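PDB 5DXI: trehalose-6-phosphate phosphatase from Candida albicans, which is a phosphatase of the haloacid dehalogenase (HAD) superfamily that binds magnesium and beryllium trifluoride ions. Local coordinates for residues Met94-Leu105 with Arg197-Gln207. Residues are numbered along the deposited sequence; the frame is centred on the assembly and turned at random.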
ATOM      1  N   MET A  94      -7.374  10.446   1.378  1.00 31.77           N
ATOM      2  CA  MET A  94      -7.931   9.815   0.175  1.00 34.27           C
ATOM      3  C   MET A  94      -8.323  10.865  -0.847  1.00 35.25           C
ATOM      4  O   MET A  94      -8.820  11.926  -0.476  1.00 34.38           O
ATOM      5  CB  MET A  94      -9.179   8.986   0.493  1.00 34.80           C
ATOM      6  CG  MET A  94      -8.944   7.687   1.157  1.00 36.01           C
ATOM      7  SD  MET A  94     -10.509   6.807   1.403  1.00 35.09           S
ATOM      8  CE  MET A  94     -10.850   6.150  -0.222  1.00 33.92           C
ATOM      9  N   LYS A  95      -8.151  10.568  -2.129  1.00 34.70           N
ATOM     10  CA  LYS A  95      -8.695  11.463  -3.140  1.00 34.87           C
ATOM     11  C   LYS A  95      -9.289  10.672  -4.304  1.00 36.54           C
ATOM     12  O   LYS A  95      -8.574   9.984  -5.044  1.00 34.93           O
ATOM     13  CB  LYS A  95      -7.634  12.461  -3.640  1.00 33.92           C
ATOM     14  CG  LYS A  95      -8.254  13.544  -4.550  1.00 36.65           C
ATOM     15  CD  LYS A  95      -7.262  14.598  -5.020  1.00 42.95           C
ATOM     16  CE  LYS A  95      -6.363  14.056  -6.110  1.00 46.29           C
ATOM     17  NZ  LYS A  95      -5.828  15.135  -6.994  1.00 51.23           N
ATOM     18  N   ASP A  96     -10.608  10.769  -4.443  1.00 35.47           N
ATOM     19  CA  ASP A  96     -11.336  10.117  -5.525  1.00 38.60           C
ATOM     20  C   ASP A  96     -10.858  10.582  -6.892  1.00 43.38           C
ATOM     21  O   ASP A  96     -10.346  11.699  -7.043  1.00 42.11           O
ATOM     22  CB  ASP A  96     -12.836  10.374  -5.397  1.00 40.74           C
ATOM     23  CG  ASP A  96     -13.507   9.418  -4.433  1.00 43.40           C
ATOM     24  OD1 ASP A  96     -13.527   8.209  -4.740  1.00 42.23           O
ATOM     25  OD2 ASP A  96     -14.034   9.871  -3.387  1.00 44.39           O
ATOM     26  N   ILE A  97     -11.056   9.725  -7.889  1.00 39.97           N
ATOM     27  CA  ILE A  97     -10.626  10.006  -9.252  1.00 46.70           C
ATOM     28  C   ILE A  97     -11.265  11.284  -9.804  1.00 50.26           C
ATOM     29  O   ILE A  97     -10.602  12.103 -10.456  1.00 55.23           O
ATOM     30  CB  ILE A  97     -10.938   8.811 -10.167  1.00 43.98           C
ATOM     31  CG1 ILE A  97     -10.115   7.603  -9.708  1.00 44.72           C
ATOM     32  CG2 ILE A  97     -10.607   9.145 -11.611  1.00 46.80           C
ATOM     33  CD1 ILE A  97     -10.335   6.315 -10.506  1.00 42.19           C
ATOM     34  N   GLY A  98     -12.538  11.487  -9.514  1.00 48.01           N
ATOM     35  CA  GLY A  98     -13.164  12.721  -9.955  1.00 62.17           C
ATOM     36  C   GLY A  98     -12.823  13.937  -9.099  1.00 61.21           C
ATOM     37  O   GLY A  98     -12.674  15.041  -9.608  1.00 62.93           O
ATOM     38  N   SER A  99     -12.663  13.719  -7.799  1.00 60.68           N
ATOM     39  CA  SER A  99     -12.529  14.806  -6.826  1.00 55.99           C
ATOM     40  C   SER A  99     -11.353  15.767  -6.988  1.00 59.46           C
ATOM     41  O   SER A  99     -10.321  15.458  -7.596  1.00 58.92           O
ATOM     42  CB  SER A  99     -12.490  14.231  -5.418  1.00 53.07           C
ATOM     43  OG  SER A  99     -13.790  13.832  -5.020  1.00 57.26           O
ATOM     44  N   LYS A 100     -11.548  16.941  -6.392  1.00 59.68           N
ATOM     45  CA  LYS A 100     -10.674  18.089  -6.539  1.00 58.41           C
ATOM     46  C   LYS A 100      -9.868  18.290  -5.271  1.00 52.35           C
ATOM     47  O   LYS A 100      -8.763  18.804  -5.296  1.00 55.38           O
ATOM     48  CB  LYS A 100     -11.548  19.337  -6.815  1.00 65.95           C
ATOM     49  CG  LYS A 100     -12.751  19.082  -7.757  1.00 69.30           C
ATOM     50  CD  LYS A 100     -13.929  18.425  -6.977  1.00 69.84           C
ATOM     51  CE  LYS A 100     -15.201  18.236  -7.785  1.00 71.21           C
ATOM     52  NZ  LYS A 100     -16.361  17.936  -6.894  1.00 72.96           N
ATOM     53  N   GLU A 101     -10.397  17.771  -4.177  1.00 49.34           N
ATOM     54  CA  GLU A 101      -9.686  17.765  -2.908  1.00 49.31           C
ATOM     55  C   GLU A 101      -9.664  16.425  -2.221  1.00 42.77           C
ATOM     56  O   GLU A 101     -10.461  15.531  -2.506  1.00 41.50           O
ATOM     57  CB  GLU A 101     -10.210  18.793  -1.904  1.00 51.06           C
ATOM     58  CG  GLU A 101      -9.453  20.107  -1.949  1.00 55.14           C
ATOM     59  CD  GLU A 101      -8.029  19.947  -1.365  1.00 61.25           C
ATOM     60  OE1 GLU A 101      -7.800  19.042  -0.514  1.00 49.83           O
ATOM     61  OE2 GLU A 101      -7.137  20.735  -1.750  1.00 62.42           O
ATOM     62  N   TRP A 102      -8.682  16.308  -1.342  1.00 41.63           N
ATOM     63  CA  TRP A 102      -8.466  15.140  -0.524  1.00 38.45           C
ATOM     64  C   TRP A 102      -9.426  15.143   0.650  1.00 41.02           C
ATOM     65  O   TRP A 102      -9.884  16.196   1.077  1.00 40.82           O
ATOM     66  CB  TRP A 102      -7.049  15.149   0.018  1.00 38.59           C
ATOM     67  CG  TRP A 102      -5.989  15.089  -1.029  1.00 37.86           C
ATOM     68  CD1 TRP A 102      -5.572  16.113  -1.843  1.00 36.47           C
ATOM     69  CD2 TRP A 102      -5.181  13.956  -1.356  1.00 35.28           C
ATOM     70  NE1 TRP A 102      -4.558  15.680  -2.668  1.00 36.96           N
ATOM     71  CE2 TRP A 102      -4.293  14.361  -2.385  1.00 38.34           C
ATOM     72  CE3 TRP A 102      -5.111  12.639  -0.875  1.00 35.91           C
ATOM     73  CZ2 TRP A 102      -3.359  13.494  -2.951  1.00 34.43           C
ATOM     74  CZ3 TRP A 102      -4.163  11.771  -1.437  1.00 33.64           C
ATOM     75  CH2 TRP A 102      -3.303  12.208  -2.461  1.00 33.94           C
ATOM     76  N   VAL A 103      -9.714  13.961   1.168  1.00 36.59           N
ATOM     77  CA  VAL A 103     -10.338  13.814   2.476  1.00 38.68           C
ATOM     78  C   VAL A 103      -9.252  13.473   3.501  1.00 36.93           C
ATOM     79  O   VAL A 103      -8.461  12.552   3.283  1.00 35.19           O
ATOM     80  CB  VAL A 103     -11.411  12.706   2.475  1.00 37.10           C
ATOM     81  CG1 VAL A 103     -11.982  12.507   3.875  1.00 39.91           C
ATOM     82  CG2 VAL A 103     -12.522  13.028   1.487  1.00 42.54           C
ATOM     83  N   ASN A 104      -9.191  14.219   4.600  1.00 35.70           N
ATOM     84  CA  ASN A 104      -8.283  13.873   5.694  1.00 34.67           C
ATOM     85  C   ASN A 104      -8.973  12.971   6.697  1.00 36.05           C
ATOM     86  O   ASN A 104      -9.685  13.461   7.570  1.00 31.89           O
ATOM     87  CB  ASN A 104      -7.762  15.130   6.416  1.00 36.03           C
ATOM     88  CG  ASN A 104      -6.742  14.799   7.505  1.00 35.96           C
ATOM     89  OD1 ASN A 104      -6.466  13.634   7.773  1.00 33.70           O
ATOM     90  ND2 ASN A 104      -6.159  15.827   8.112  1.00 35.94           N
ATOM     91  N   LEU A 105      -8.715  11.667   6.620  1.00 31.77           N
ATOM     92  CA  LEU A 105      -9.387  10.725   7.517  1.00 36.77           C
ATOM     93  C   LEU A 105      -8.889  10.854   8.953  1.00 34.75           C
ATOM     94  O   LEU A 105      -9.500  10.318   9.878  1.00 32.94           O
ATOM     95  CB  LEU A 105      -9.222   9.278   7.023  1.00 35.72           C
ATOM     96  CG  LEU A 105      -9.922   8.794   5.737  1.00 36.96           C
ATOM     97  CD1 LEU A 105      -9.456   9.479   4.467  1.00 38.16           C
ATOM     98  CD2 LEU A 105      -9.756   7.282   5.608  1.00 37.02           C
ATOM     99  N   ARG A 197     -12.897   0.691   2.551  1.00 31.82           N
ATOM    100  CA  ARG A 197     -13.736   1.765   2.028  1.00 36.00           C
ATOM    101  C   ARG A 197     -13.901   1.703   0.515  1.00 35.37           C
ATOM    102  O   ARG A 197     -14.884   2.220  -0.027  1.00 34.62           O
ATOM    103  CB  ARG A 197     -13.173   3.127   2.426  1.00 36.15           C
ATOM    104  CG  ARG A 197     -13.403   3.461   3.891  1.00 39.36           C
ATOM    105  CD  ARG A 197     -12.661   4.730   4.248  1.00 39.66           C
ATOM    106  NE  ARG A 197     -12.747   5.036   5.673  1.00 43.59           N
ATOM    107  CZ  ARG A 197     -13.195   6.196   6.138  1.00 40.67           C
ATOM    108  NH1 ARG A 197     -13.584   7.133   5.287  1.00 41.03           N
ATOM    109  NH2 ARG A 197     -13.247   6.424   7.441  1.00 40.54           N
ATOM    110  N   LEU A 198     -12.953   1.059  -0.156  1.00 30.28           N
ATOM    111  CA  LEU A 198     -12.955   0.985  -1.616  1.00 32.90           C
ATOM    112  C   LEU A 198     -13.634  -0.268  -2.123  1.00 32.12           C
ATOM    113  O   LEU A 198     -14.302  -0.245  -3.160  1.00 33.39           O
ATOM    114  CB  LEU A 198     -11.530   1.048  -2.158  1.00 28.63           C
ATOM    115  CG  LEU A 198     -10.813   2.386  -1.998  1.00 31.86           C
ATOM    116  CD1 LEU A 198      -9.352   2.289  -2.468  1.00 29.27           C
ATOM    117  CD2 LEU A 198     -11.556   3.517  -2.745  1.00 34.42           C
ATOM    118  N   VAL A 199     -13.444  -1.366  -1.397  1.00 31.40           N
ATOM    119  CA  VAL A 199     -14.001  -2.650  -1.786  1.00 30.77           C
ATOM    120  C   VAL A 199     -15.479  -2.757  -1.404  1.00 35.91           C
ATOM    121  O   VAL A 199     -16.322  -3.118  -2.228  1.00 40.01           O
ATOM    122  CB  VAL A 199     -13.219  -3.800  -1.141  1.00 33.52           C
ATOM    123  CG1 VAL A 199     -13.988  -5.115  -1.233  1.00 32.04           C
ATOM    124  CG2 VAL A 199     -11.838  -3.917  -1.771  1.00 31.58           C
ATOM    125  N   LEU A 200     -15.793  -2.438  -0.155  1.00 34.23           N
ATOM    126  CA  LEU A 200     -17.177  -2.528   0.301  1.00 37.36           C
ATOM    127  C   LEU A 200     -17.880  -1.232  -0.030  1.00 35.42           C
ATOM    128  O   LEU A 200     -18.216  -0.451   0.860  1.00 37.46           O
ATOM    129  CB  LEU A 200     -17.245  -2.811   1.799  1.00 33.42           C
ATOM    130  CG  LEU A 200     -16.588  -4.121   2.232  1.00 35.30           C
ATOM    131  CD1 LEU A 200     -16.669  -4.253   3.738  1.00 35.68           C
ATOM    132  CD2 LEU A 200     -17.221  -5.331   1.537  1.00 38.22           C
ATOM    133  N   HIS A 201     -18.110  -1.023  -1.320  1.00 33.80           N
ATOM    134  CA  HIS A 201     -18.539   0.272  -1.842  1.00 34.80           C
ATOM    135  C   HIS A 201     -19.013   0.064  -3.277  1.00 39.79           C
ATOM    136  O   HIS A 201     -18.444  -0.751  -4.002  1.00 37.73           O
ATOM    137  CB  HIS A 201     -17.379   1.278  -1.786  1.00 38.61           C
ATOM    138  CG  HIS A 201     -17.797   2.714  -1.886  1.00 38.30           C
ATOM    139  ND1 HIS A 201     -18.414   3.382  -0.849  1.00 41.36           N
ATOM    140  CD2 HIS A 201     -17.653   3.619  -2.884  1.00 39.28           C
ATOM    141  CE1 HIS A 201     -18.653   4.630  -1.213  1.00 43.10           C
ATOM    142  NE2 HIS A 201     -18.195   4.802  -2.443  1.00 39.49           N
ATOM    143  N   PRO A 202     -20.054   0.798  -3.701  1.00 42.02           N
ATOM    144  CA  PRO A 202     -20.502   0.634  -5.086  1.00 42.35           C
ATOM    145  C   PRO A 202     -19.400   0.964  -6.094  1.00 42.55           C
ATOM    146  O   PRO A 202     -18.808   2.044  -6.049  1.00 43.11           O
ATOM    147  CB  PRO A 202     -21.654   1.638  -5.204  1.00 43.47           C
ATOM    148  CG  PRO A 202     -22.117   1.867  -3.797  1.00 44.78           C
ATOM    149  CD  PRO A 202     -20.881   1.760  -2.954  1.00 41.84           C
ATOM    150  N   HIS A 203     -19.082   0.004  -6.955  1.00 42.38           N
ATOM    151  CA  HIS A 203     -18.089   0.194  -8.015  1.00 43.98           C
ATOM    152  C   HIS A 203     -18.598   1.203  -9.046  1.00 48.76           C
ATOM    153  O   HIS A 203     -19.736   1.090  -9.499  1.00 57.06           O
ATOM    154  CB  HIS A 203     -17.789  -1.144  -8.688  1.00 44.03           C
ATOM    155  CG  HIS A 203     -16.671  -1.106  -9.680  1.00 42.18           C
ATOM    156  ND1 HIS A 203     -16.847  -0.740 -10.998  1.00 42.82           N
ATOM    157  CD2 HIS A 203     -15.371  -1.462  -9.558  1.00 41.43           C
ATOM    158  CE1 HIS A 203     -15.693  -0.843 -11.636  1.00 45.13           C
ATOM    159  NE2 HIS A 203     -14.782  -1.282 -10.784  1.00 44.32           N
ATOM    160  N   GLY A 204     -17.815   2.210  -9.403  1.00 50.39           N
ATOM    161  CA  GLY A 204     -16.706   2.738  -8.636  1.00 48.84           C
ATOM    162  C   GLY A 204     -17.130   4.179  -8.311  1.00 49.86           C
ATOM    163  O   GLY A 204     -16.699   5.148  -8.935  1.00 51.87           O
ATOM    164  N   ALA A 205     -18.023   4.290  -7.333  1.00 46.51           N
ATOM    165  CA  ALA A 205     -18.598   5.548  -6.863  1.00 46.56           C
ATOM    166  C   ALA A 205     -17.653   6.283  -5.923  1.00 47.07           C
ATOM    167  O   ALA A 205     -16.763   5.675  -5.321  1.00 42.92           O
ATOM    168  CB  ALA A 205     -19.926   5.290  -6.170  1.00 47.75           C
ATOM    169  N   LYS A 206     -17.825   7.597  -5.819  1.00 42.53           N
ATOM    170  CA  LYS A 206     -16.999   8.383  -4.918  1.00 45.97           C
ATOM    171  C   LYS A 206     -17.289   8.021  -3.465  1.00 42.01           C
ATOM    172  O   LYS A 206     -18.313   7.403  -3.161  1.00 40.62           O
ATOM    173  CB  LYS A 206     -17.234   9.881  -5.144  1.00 44.37           C
ATOM    174  CG  LYS A 206     -16.732  10.389  -6.490  1.00 50.00           C
ATOM    175  CD  LYS A 206     -16.857  11.899  -6.588  1.00 54.65           C
ATOM    176  CE  LYS A 206     -16.326  12.418  -7.919  1.00 59.99           C
ATOM    177  NZ  LYS A 206     -15.831  13.826  -7.823  1.00 66.56           N
ATOM    178  N   GLN A 207     -16.403   8.446  -2.568  1.00 38.97           N
ATOM    179  CA  GLN A 207     -16.600   8.245  -1.129  1.00 42.40           C
ATOM    180  C   GLN A 207     -17.681   9.148  -0.527  1.00 45.14           C
ATOM    181  O   GLN A 207     -17.911  10.256  -1.010  1.00 44.82           O
ATOM    182  CB  GLN A 207     -15.284   8.472  -0.387  1.00 41.77           C
ATOM    183  CG  GLN A 207     -14.198   7.453  -0.727  1.00 38.76           C
ATOM    184  CD  GLN A 207     -14.560   6.063  -0.251  1.00 37.40           C
ATOM    185  OE1 GLN A 207     -14.678   5.824   0.946  1.00 38.52           O
ATOM    186  NE2 GLN A 207     -14.761   5.147  -1.187  1.00 36.07           N
TER
HETATM  187  O   HOH W   1     -14.340   5.774  -3.601  1.00 37.81           O
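Met94 runs out straight as far as SD and then bends at chi3 (78°), which carries its CE against Gln207, itself folded at chi2 (-66°). The contact lies at one edge of the HAD-type core: the antiparallel hairpin of strands 93-95 and 103-104, the latter at the edge of the mixed sheet, meets the end of helix 191-199 and the loop that follows it. Met94 CE sits 3.6 Å from Gln207 CG, the two side chains crossing at about a right angle, and 3.7 Å from Leu198 CD2, giving an apolar patch beside strand 62-67, whose Trp65 touches both Leu198 and Asp96.

The Asp96 carboxylate takes the backbone N-H of Gln207. That N-H points almost straight (176°) at Asp96 OD2 with N 2.9 Å away, arriving on the syn side though tilted out of the carboxylate plane. The other oxygen, OD1, accepts from a water that also donates to Ala205 O, so OD2 is bonded directly to Gln207 N while OD1 reaches Ala205 O through the water. Gln207 NE2 donates to Arg197 O from above the carbonyl plane and sits over the centre of one face of the His201 ring. His201 NE2 in turn donates to Lys206 O (2.7 Å), holding the loop that presents Gln207 N.

Lys206 stretches in extended form past Asp96 to the turn at Gly98 and Ser99, where its NZ makes a weak hydrogen bond with Ser99 OG. Lys100 NZ stands 4.2 Å from Lys206 NZ, and the two like charges would probably repel. At the other end, Leu105 approaches Arg197 from the opposite direction and sets its CD2 over the centre of one guanidinium face, 3.6 Å from Arg197 CZ.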